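Local coordinates for protein ferredoxin NADP reductase (Plasmodium falciparum, PDB 3JQQ) that uses FAD to pass electrons between reduced ferredoxin and NADP(+) in the apicoplast, and may serve the terminal step of isoprenoid precursor synthesis, at residues H52-I57 with Y103-S108; T212-V217 with N241-F246. The protein carries 1 engineered substitution. All blocks are in the same frame, centred on the assembly; numbering follows the deposited sequence.

Interaction 1. Residues H52-I57 with Y103-S108; sequences HTCGII and YSISSS. With FAD (flavin-adenine dinucleotide), chain I.
I56 meets Y103 where two strands pair at the border of the antiparallel sheet of the FAD-binding domain. The two side chains cross at about a right angle, and the terminal methyl CD1 of I56 approaches ring atom CD1 of Y103 obliquely, 3.8 Å away. The tyrosine's CG is set beside its own backbone N (chi1 -61°), which turns one ring edge to the flavin: FAD C2 lies at that edge in the ring plane, while FAD O2' stands over one face, toward the rim. C138 and I118 pack nearby. Around C54 the backbone pairing is reciprocal, C54 N bonding to Y103 O and Y103 N to C54 O, the latter at 2.9 Å. T53 extends OG1 anti to its amide nitrogen (chi1 178°), bringing the hydroxyl 2.8 Å from Y103 O, with C54 O a second acceptor within reach of the same proton. Beyond the pair, I105 N bonds almost straight (172°) to H52 O, and one water bridges H52 O and I105 O. S104 N donates to O4 of the flavin ring at 3.0 Å, while Y103 OH and the ribityl hydroxyl O4' of FAD share a 2.6 Å hydrogen bond.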
loop_
_atom_site.group_PDB
_atom_site.type_symbol
_atom_site.label_atom_id
_atom_site.label_comp_id
_atom_site.label_asym_id
_atom_site.label_seq_id
_atom_site.Cartn_x
_atom_site.Cartn_y
_atom_site.Cartn_z
ATOM N N HIS B 52 0.741 9.005 -18.061
ATOM C CA HIS B 52 -0.500 8.254 -17.934
ATOM C C HIS B 52 -0.286 6.854 -17.393
ATOM O O HIS B 52 0.815 6.304 -17.434
ATOM C CB HIS B 52 -1.234 8.158 -19.269
ATOM C CG HIS B 52 -2.066 9.356 -19.587
ATOM N ND1 HIS B 52 -1.995 10.006 -20.800
ATOM C CD2 HIS B 52 -2.973 10.028 -18.851
ATOM C CE1 HIS B 52 -2.830 11.021 -20.801
ATOM N NE2 HIS B 52 -3.437 11.061 -19.628
ATOM N N THR B 53 -1.369 6.289 -16.883
ATOM C CA THR B 53 -1.394 4.902 -16.489
ATOM C C THR B 53 -2.321 4.154 -17.428
ATOM O O THR B 53 -3.181 4.750 -18.083
ATOM C CB THR B 53 -1.930 4.736 -15.068
ATOM O OG1 THR B 53 -1.974 3.342 -14.738
ATOM C CG2 THR B 53 -3.333 5.308 -14.969
ATOM N N CYS B 54 -2.130 2.845 -17.500
ATOM C CA CYS B 54 -3.065 1.980 -18.184
ATOM C C CYS B 54 -3.597 1.018 -17.144
ATOM O O CYS B 54 -3.017 0.875 -16.069
ATOM C CB CYS B 54 -2.368 1.209 -19.305
ATOM S SG CYS B 54 -0.939 0.242 -18.757
ATOM N N GLY B 55 -4.711 0.374 -17.454
ATOM C CA GLY B 55 -5.203 -0.704 -16.621
ATOM C C GLY B 55 -4.884 -2.025 -17.299
ATOM O O GLY B 55 -4.912 -2.129 -18.527
ATOM N N ILE B 56 -4.552 -3.028 -16.500
ATOM C CA ILE B 56 -4.406 -4.379 -17.011
ATOM C C ILE B 56 -5.499 -5.224 -16.375
ATOM O O ILE B 56 -5.678 -5.194 -15.158
ATOM C CB ILE B 56 -3.030 -4.979 -16.670
ATOM C CG1 ILE B 56 -1.917 -4.269 -17.452
ATOM C CG2 ILE B 56 -3.011 -6.468 -16.968
ATOM C CD1 ILE B 56 -0.516 -4.698 -17.055
ATOM N N ILE B 57 -6.245 -5.958 -17.197
ATOM C CA ILE B 57 -7.269 -6.866 -16.685
ATOM C C ILE B 57 -6.748 -8.297 -16.672
ATOM O O ILE B 57 -6.660 -8.938 -17.716
ATOM C CB ILE B 57 -8.563 -6.818 -17.523
ATOM C CG1 ILE B 57 -9.086 -5.387 -17.626
ATOM C CG2 ILE B 57 -9.623 -7.735 -16.920
ATOM C CD1 ILE B 57 -10.139 -5.205 -18.699
ATOM N N TYR B 103 -1.174 0.604 -13.844
ATOM C CA TYR B 103 0.272 0.548 -13.927
ATOM C C TYR B 103 0.760 1.718 -14.767
ATOM O O TYR B 103 0.205 2.014 -15.825
ATOM C CB TYR B 103 0.716 -0.803 -14.496
ATOM C CG TYR B 103 0.268 -1.934 -13.606
ATOM C CD1 TYR B 103 -0.908 -2.621 -13.861
ATOM C CD2 TYR B 103 0.995 -2.278 -12.477
ATOM C CE1 TYR B 103 -1.334 -3.637 -13.028
ATOM C CE2 TYR B 103 0.575 -3.291 -11.640
ATOM C CZ TYR B 103 -0.587 -3.968 -11.920
ATOM O OH TYR B 103 -1.009 -4.981 -11.086
ATOM N N SER B 104 1.779 2.405 -14.271
ATOM C CA SER B 104 2.290 3.575 -14.961
ATOM C C SER B 104 3.080 3.165 -16.196
ATOM O O SER B 104 3.868 2.216 -16.164
ATOM C CB SER B 104 3.145 4.429 -14.025
ATOM O OG SER B 104 2.369 4.926 -12.948
ATOM N N ILE B 105 2.846 3.884 -17.287
ATOM C CA ILE B 105 3.529 3.625 -18.541
ATOM C C ILE B 105 4.920 4.242 -18.464
ATOM O O ILE B 105 5.064 5.407 -18.105
ATOM C CB ILE B 105 2.741 4.222 -19.728
ATOM C CG1 ILE B 105 1.303 3.699 -19.725
ATOM C CG2 ILE B 105 3.421 3.898 -21.049
ATOM C CD1 ILE B 105 0.391 4.383 -20.738
ATOM N N SER B 106 5.946 3.456 -18.779
ATOM C CA SER B 106 7.324 3.925 -18.653
ATOM C C SER B 106 7.992 4.209 -20.004
ATOM O O SER B 106 9.205 4.418 -20.073
ATOM C CB SER B 106 8.160 2.931 -17.842
ATOM O OG SER B 106 8.038 1.619 -18.361
ATOM N N SER B 107 7.196 4.219 -21.067
ATOM C CA SER B 107 7.704 4.534 -22.403
ATOM C C SER B 107 7.252 5.918 -22.861
ATOM O O SER B 107 6.414 6.550 -22.220
ATOM C CB SER B 107 7.248 3.475 -23.410
ATOM O OG SER B 107 5.859 3.215 -23.287
ATOM N N SER B 108 7.811 6.386 -23.981
ATOM C CA SER B 108 7.397 7.653 -24.580
ATOM C C SER B 108 6.422 7.407 -25.735
ATOM O O SER B 108 6.435 6.338 -26.343
ATOM C CB SER B 108 8.615 8.437 -25.068
ATOM O OG SER B 108 8.286 9.800 -25.274
HETATM P PA FAD I . -3.946 -7.626 -4.927
HETATM O O1A FAD I . -4.912 -6.559 -5.384
HETATM O O2A FAD I . -4.473 -9.004 -5.247
HETATM O O5B FAD I . -3.631 -7.458 -3.353
HETATM C C5B FAD I . -2.995 -6.295 -2.867
HETATM C C4B FAD I . -1.913 -6.655 -1.853
HETATM O O4B FAD I . -2.441 -7.473 -0.823
HETATM C C3B FAD I . -0.787 -7.440 -2.502
HETATM O O3B FAD I . 0.427 -7.049 -1.906
HETATM C C2B FAD I . -1.086 -8.879 -2.136
HETATM O O2B FAD I . 0.102 -9.618 -1.973
HETATM C C1B FAD I . -1.848 -8.761 -0.827
HETATM N N9A FAD I . -2.898 -9.787 -0.696
HETATM C C8A FAD I . -3.901 -10.067 -1.587
HETATM N N7A FAD I . -4.657 -11.071 -1.080
HETATM C C5A FAD I . -4.153 -11.428 0.121
HETATM C C6A FAD I . -4.536 -12.387 1.051
HETATM N N6A FAD I . -5.538 -13.222 0.782
HETATM N N1A FAD I . -3.809 -12.526 2.215
HETATM C C2A FAD I . -2.716 -11.718 2.446
HETATM N N3A FAD I . -2.341 -10.771 1.516
HETATM C C4A FAD I . -3.050 -10.628 0.372
HETATM N N1 FAD I . 2.089 -1.119 -9.378
HETATM C C2 FAD I . 3.220 -1.500 -10.064
HETATM O O2 FAD I . 3.750 -2.579 -9.797
HETATM N N3 FAD I . 3.751 -0.679 -11.041
HETATM C C4 FAD I . 3.154 0.529 -11.331
HETATM O O4 FAD I . 3.629 1.260 -12.198
HETATM C C4X FAD I . 2.015 0.917 -10.638
HETATM N N5 FAD I . 1.414 2.124 -10.926
HETATM C C5X FAD I . 0.283 2.495 -10.231
HETATM C C6 FAD I . -0.321 3.714 -10.522
HETATM C C7 FAD I . -1.460 4.103 -9.834
HETATM C C7M FAD I . -2.111 5.420 -10.151
HETATM C C8 FAD I . -1.993 3.266 -8.853
HETATM C C8M FAD I . -3.225 3.668 -8.091
HETATM C C9 FAD I . -1.386 2.050 -8.564
HETATM C C9A FAD I . -0.247 1.657 -9.247
HETATM N N10 FAD I . 0.347 0.438 -8.958
HETATM C C10 FAD I . 1.484 0.083 -9.657
HETATM C "C1'" FAD I . -0.306 -0.565 -8.028
HETATM C "C2'" FAD I . -0.973 -1.716 -8.796
HETATM O "O2'" FAD I . -2.079 -1.213 -9.504
HETATM C "C3'" FAD I . -1.508 -2.874 -7.939
HETATM O "O3'" FAD I . -2.156 -2.387 -6.785
HETATM C "C4'" FAD I . -0.445 -3.899 -7.547
HETATM O "O4'" FAD I . 0.025 -4.536 -8.713
HETATM C "C5'" FAD I . -1.041 -4.963 -6.630
HETATM O "O5'" FAD I . -2.071 -5.605 -7.344
HETATM P P FAD I . -2.353 -7.182 -7.190
HETATM O O1P FAD I . -3.652 -7.529 -7.882
HETATM O O2P FAD I . -1.211 -8.011 -7.732
HETATM O O3P FAD I . -2.503 -7.396 -5.603
HETATM O O HOH W 1 3.465 6.992 -16.863
#

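Interaction 2. Residues T212-V217 with N241-F246; sequences TIYYGV and NIHYVF. With A2P (adenosine-2'-5'-diphosphate), chain J.
Y215 and Y244 meet between ring edges, Y215 CD2 being 3.7 Å from Y244 CE2. Y215 throws its ring anti to its backbone N (chi1 -173°), and V217 CG1 sits over one face of it, toward the rim, as I242 CG2 does over Y244. On the same face of the sheet, I213 CB is 4.2 Å from I242 CG1. At the other end V217 and F246 lie side by side and point the same way, methyl CG2 of V217 meeting the edge of the phenyl ring near its plane, 3.6 Å from F246 CD1. The opposite face carries Y214 and H243, also side by side: their rings are nearly parallel (21°) but slid apart, with little overlap, and the closest atoms are Y214 CE2 and H243 CD2 at 3.3 Å. T212 CG2 touches the imidazole edge. Between the two faces runs a parallel ladder of five backbone hydrogen bonds, from I213 N to N241 O at one end to V217 N with V245 O at the other, where the bond lengthens to 3.1 Å. There V217, part of the NADP(+) site, brings its C to 3.1 Å from O3' of adenosine-2'-5'-diphosphate. The strands belong to a beta-alpha-beta unit of the NADP-binding domain: its helix 226-235 packs on I242 and Y244, helix 259-265 covers Y214 and V245 on the other face, and strand 173-178 pairs with 212-217 along its far edge.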
loop_
_atom_site.group_PDB
_atom_site.type_symbol
_atom_site.label_atom_id
_atom_site.label_comp_id
_atom_site.label_asym_id
_atom_site.label_seq_id
_atom_site.Cartn_x
_atom_site.Cartn_y
_atom_site.Cartn_z
ATOM N N THR B 212 15.995 17.427 -11.126
ATOM C CA THR B 212 16.529 16.854 -9.899
ATOM C C THR B 212 15.658 15.688 -9.460
ATOM O O THR B 212 14.454 15.840 -9.257
ATOM C CB THR B 212 16.591 17.891 -8.763
ATOM O OG1 THR B 212 17.172 19.106 -9.252
ATOM C CG2 THR B 212 17.424 17.360 -7.605
ATOM N N ILE B 213 16.273 14.521 -9.315
ATOM C CA ILE B 213 15.529 13.314 -8.998
ATOM C C ILE B 213 15.865 12.789 -7.610
ATOM O O ILE B 213 17.031 12.590 -7.272
ATOM C CB ILE B 213 15.785 12.214 -10.041
ATOM C CG1 ILE B 213 15.576 12.772 -11.450
ATOM C CG2 ILE B 213 14.880 11.017 -9.789
ATOM C CD1 ILE B 213 15.424 11.712 -12.512
ATOM N N TYR B 214 14.828 12.581 -6.807
ATOM C CA TYR B 214 14.974 11.973 -5.494
ATOM C C TYR B 214 14.265 10.627 -5.524
ATOM O O TYR B 214 13.045 10.563 -5.671
ATOM C CB TYR B 214 14.370 12.870 -4.414
ATOM C CG TYR B 214 15.003 14.242 -4.324
ATOM C CD1 TYR B 214 14.374 15.355 -4.866
ATOM C CD2 TYR B 214 16.227 14.423 -3.694
ATOM C CE1 TYR B 214 14.948 16.612 -4.783
ATOM C CE2 TYR B 214 16.808 15.674 -3.607
ATOM C CZ TYR B 214 16.164 16.764 -4.153
ATOM O OH TYR B 214 16.740 18.010 -4.065
ATOM N N TYR B 215 15.033 9.554 -5.391
ATOM C CA TYR B 215 14.509 8.221 -5.643
ATOM C C TYR B 215 14.827 7.280 -4.490
ATOM O O TYR B 215 15.990 6.984 -4.214
ATOM C CB TYR B 215 15.073 7.696 -6.969
ATOM C CG TYR B 215 14.495 6.388 -7.463
ATOM C CD1 TYR B 215 13.233 5.962 -7.071
ATOM C CD2 TYR B 215 15.208 5.591 -8.355
ATOM C CE1 TYR B 215 12.708 4.770 -7.534
ATOM C CE2 TYR B 215 14.692 4.398 -8.822
ATOM C CZ TYR B 215 13.441 3.993 -8.408
ATOM O OH TYR B 215 12.923 2.805 -8.877
ATOM N N GLY B 216 13.778 6.824 -3.815
ATOM C CA GLY B 216 13.920 5.919 -2.683
ATOM C C GLY B 216 13.646 4.480 -3.064
ATOM O O GLY B 216 12.581 4.153 -3.589
ATOM N N VAL B 217 14.628 3.622 -2.810
ATOM C CA VAL B 217 14.499 2.193 -3.048
ATOM C C VAL B 217 15.234 1.460 -1.932
ATOM O O VAL B 217 15.897 2.089 -1.108
ATOM C CB VAL B 217 15.072 1.788 -4.423
ATOM C CG1 VAL B 217 14.191 2.318 -5.544
ATOM C CG2 VAL B 217 16.503 2.285 -4.576
ATOM N N ASN B 241 20.441 15.477 -12.081
ATOM C CA ASN B 241 21.106 15.120 -10.835
ATOM C C ASN B 241 20.226 14.156 -10.041
ATOM O O ASN B 241 19.107 14.499 -9.658
ATOM C CB ASN B 241 21.398 16.376 -10.008
ATOM C CG ASN B 241 22.271 16.096 -8.799
ATOM O OD1 ASN B 241 23.111 15.197 -8.819
ATOM N ND2 ASN B 241 22.083 16.876 -7.737
ATOM N N ILE B 242 20.730 12.948 -9.802
ATOM C CA ILE B 242 19.945 11.909 -9.141
ATOM C C ILE B 242 20.420 11.626 -7.723
ATOM O O ILE B 242 21.581 11.281 -7.507
ATOM C CB ILE B 242 19.996 10.582 -9.920
ATOM C CG1 ILE B 242 19.510 10.779 -11.357
ATOM C CG2 ILE B 242 19.177 9.516 -9.205
ATOM C CD1 ILE B 242 19.787 9.589 -12.260
ATOM N N HIS B 243 19.514 11.757 -6.760
ATOM C CA HIS B 243 19.813 11.412 -5.376
ATOM C C HIS B 243 19.083 10.130 -4.972
ATOM O O HIS B 243 17.852 10.078 -4.976
ATOM C CB HIS B 243 19.434 12.563 -4.436
ATOM C CG HIS B 243 20.160 13.842 -4.721
ATOM N ND1 HIS B 243 21.522 13.978 -4.553
ATOM C CD2 HIS B 243 19.712 15.047 -5.150
ATOM C CE1 HIS B 243 21.887 15.212 -4.870
ATOM N NE2 HIS B 243 20.803 15.877 -5.239
ATOM N N TYR B 244 19.850 9.098 -4.627
ATOM C CA TYR B 244 19.287 7.811 -4.222
ATOM C C TYR B 244 19.218 7.680 -2.705
ATOM O O TYR B 244 20.194 7.949 -2.005
ATOM C CB TYR B 244 20.123 6.655 -4.780
ATOM C CG TYR B 244 20.096 6.516 -6.283
ATOM C CD1 TYR B 244 21.242 6.738 -7.038
ATOM C CD2 TYR B 244 18.934 6.153 -6.946
ATOM C CE1 TYR B 244 21.227 6.606 -8.414
ATOM C CE2 TYR B 244 18.907 6.021 -8.320
ATOM C CZ TYR B 244 20.057 6.247 -9.049
ATOM O OH TYR B 244 20.033 6.116 -10.418
ATOM N N VAL B 245 18.065 7.252 -2.201
ATOM C CA VAL B 245 17.896 7.027 -0.772
ATOM C C VAL B 245 17.570 5.560 -0.516
ATOM O O VAL B 245 16.458 5.107 -0.790
ATOM C CB VAL B 245 16.773 7.902 -0.191
ATOM C CG1 VAL B 245 16.768 7.815 1.327
ATOM C CG2 VAL B 245 16.932 9.342 -0.650
ATOM N N PHE B 246 18.544 4.822 0.007
ATOM C CA PHE B 246 18.386 3.387 0.202
ATOM C C PHE B 246 17.877 3.055 1.605
ATOM O O PHE B 246 18.462 3.469 2.605
ATOM C CB PHE B 246 19.703 2.656 -0.084
ATOM C CG PHE B 246 20.267 2.927 -1.457
ATOM C CD1 PHE B 246 19.524 2.653 -2.595
ATOM C CD2 PHE B 246 21.544 3.443 -1.607
ATOM C CE1 PHE B 246 20.041 2.901 -3.855
ATOM C CE2 PHE B 246 22.066 3.691 -2.864
ATOM C CZ PHE B 246 21.314 3.420 -3.988
HETATM P P1 A2P J . 11.300 -0.167 3.174
HETATM O O1P A2P J . 11.379 0.364 4.584
HETATM O O2P A2P J . 9.943 -0.711 2.798
HETATM O O3P A2P J . 12.462 -1.047 2.779
HETATM P P2 A2P J . 8.221 -0.610 -2.274
HETATM O O4P A2P J . 7.738 0.145 -3.488
HETATM O O5P A2P J . 7.130 -0.998 -1.301
HETATM O O6P A2P J . 9.210 -1.708 -2.585
HETATM O "O5'" A2P J . 9.090 0.476 -1.464
HETATM C "C5'" A2P J . 9.916 1.401 -2.169
HETATM C "C4'" A2P J . 10.812 2.132 -1.179
HETATM O "O4'" A2P J . 10.035 3.056 -0.409
HETATM C "C3'" A2P J . 11.455 1.169 -0.191
HETATM O "O3'" A2P J . 12.818 1.562 0.001
HETATM C "C2'" A2P J . 10.691 1.377 1.099
HETATM O "O2'" A2P J . 11.492 1.141 2.253
HETATM C "C1'" A2P J . 10.375 2.857 0.966
HETATM N N9 A2P J . 9.354 3.304 1.946
HETATM C C8 A2P J . 8.645 2.521 2.782
HETATM N N7 A2P J . 7.818 3.265 3.561
HETATM C C5 A2P J . 8.005 4.557 3.226
HETATM C C6 A2P J . 7.458 5.868 3.653
HETATM N N6 A2P J . 6.517 5.952 4.621
HETATM N N1 A2P J . 7.928 6.980 3.043
HETATM C C2 A2P J . 8.861 6.918 2.076
HETATM N N3 A2P J . 9.399 5.766 1.642
HETATM C C4 A2P J . 9.021 4.576 2.167
#

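In the fold
The two contacts sit in different domains, interaction 1 in the FAD-binding half and interaction 2 in the NADP-binding half, with centres about 22 Å apart and nearest atoms about 10 Å apart; they share no strand. Both involve the outermost strand of their sheet within the chain. Every touching residue of interaction 1 is buried, whereas segment 241-246 has four partly exposed residues. The first is a short antiparallel pairing that runs out into loop and presents a phenol to the ribityl chain and a backbone amide to the flavin ring of FAD. In contrast, the second is a longer parallel ladder dominated by aromatic and aliphatic side chains, meeting its nucleotide at the C-terminal end of strand 211-217.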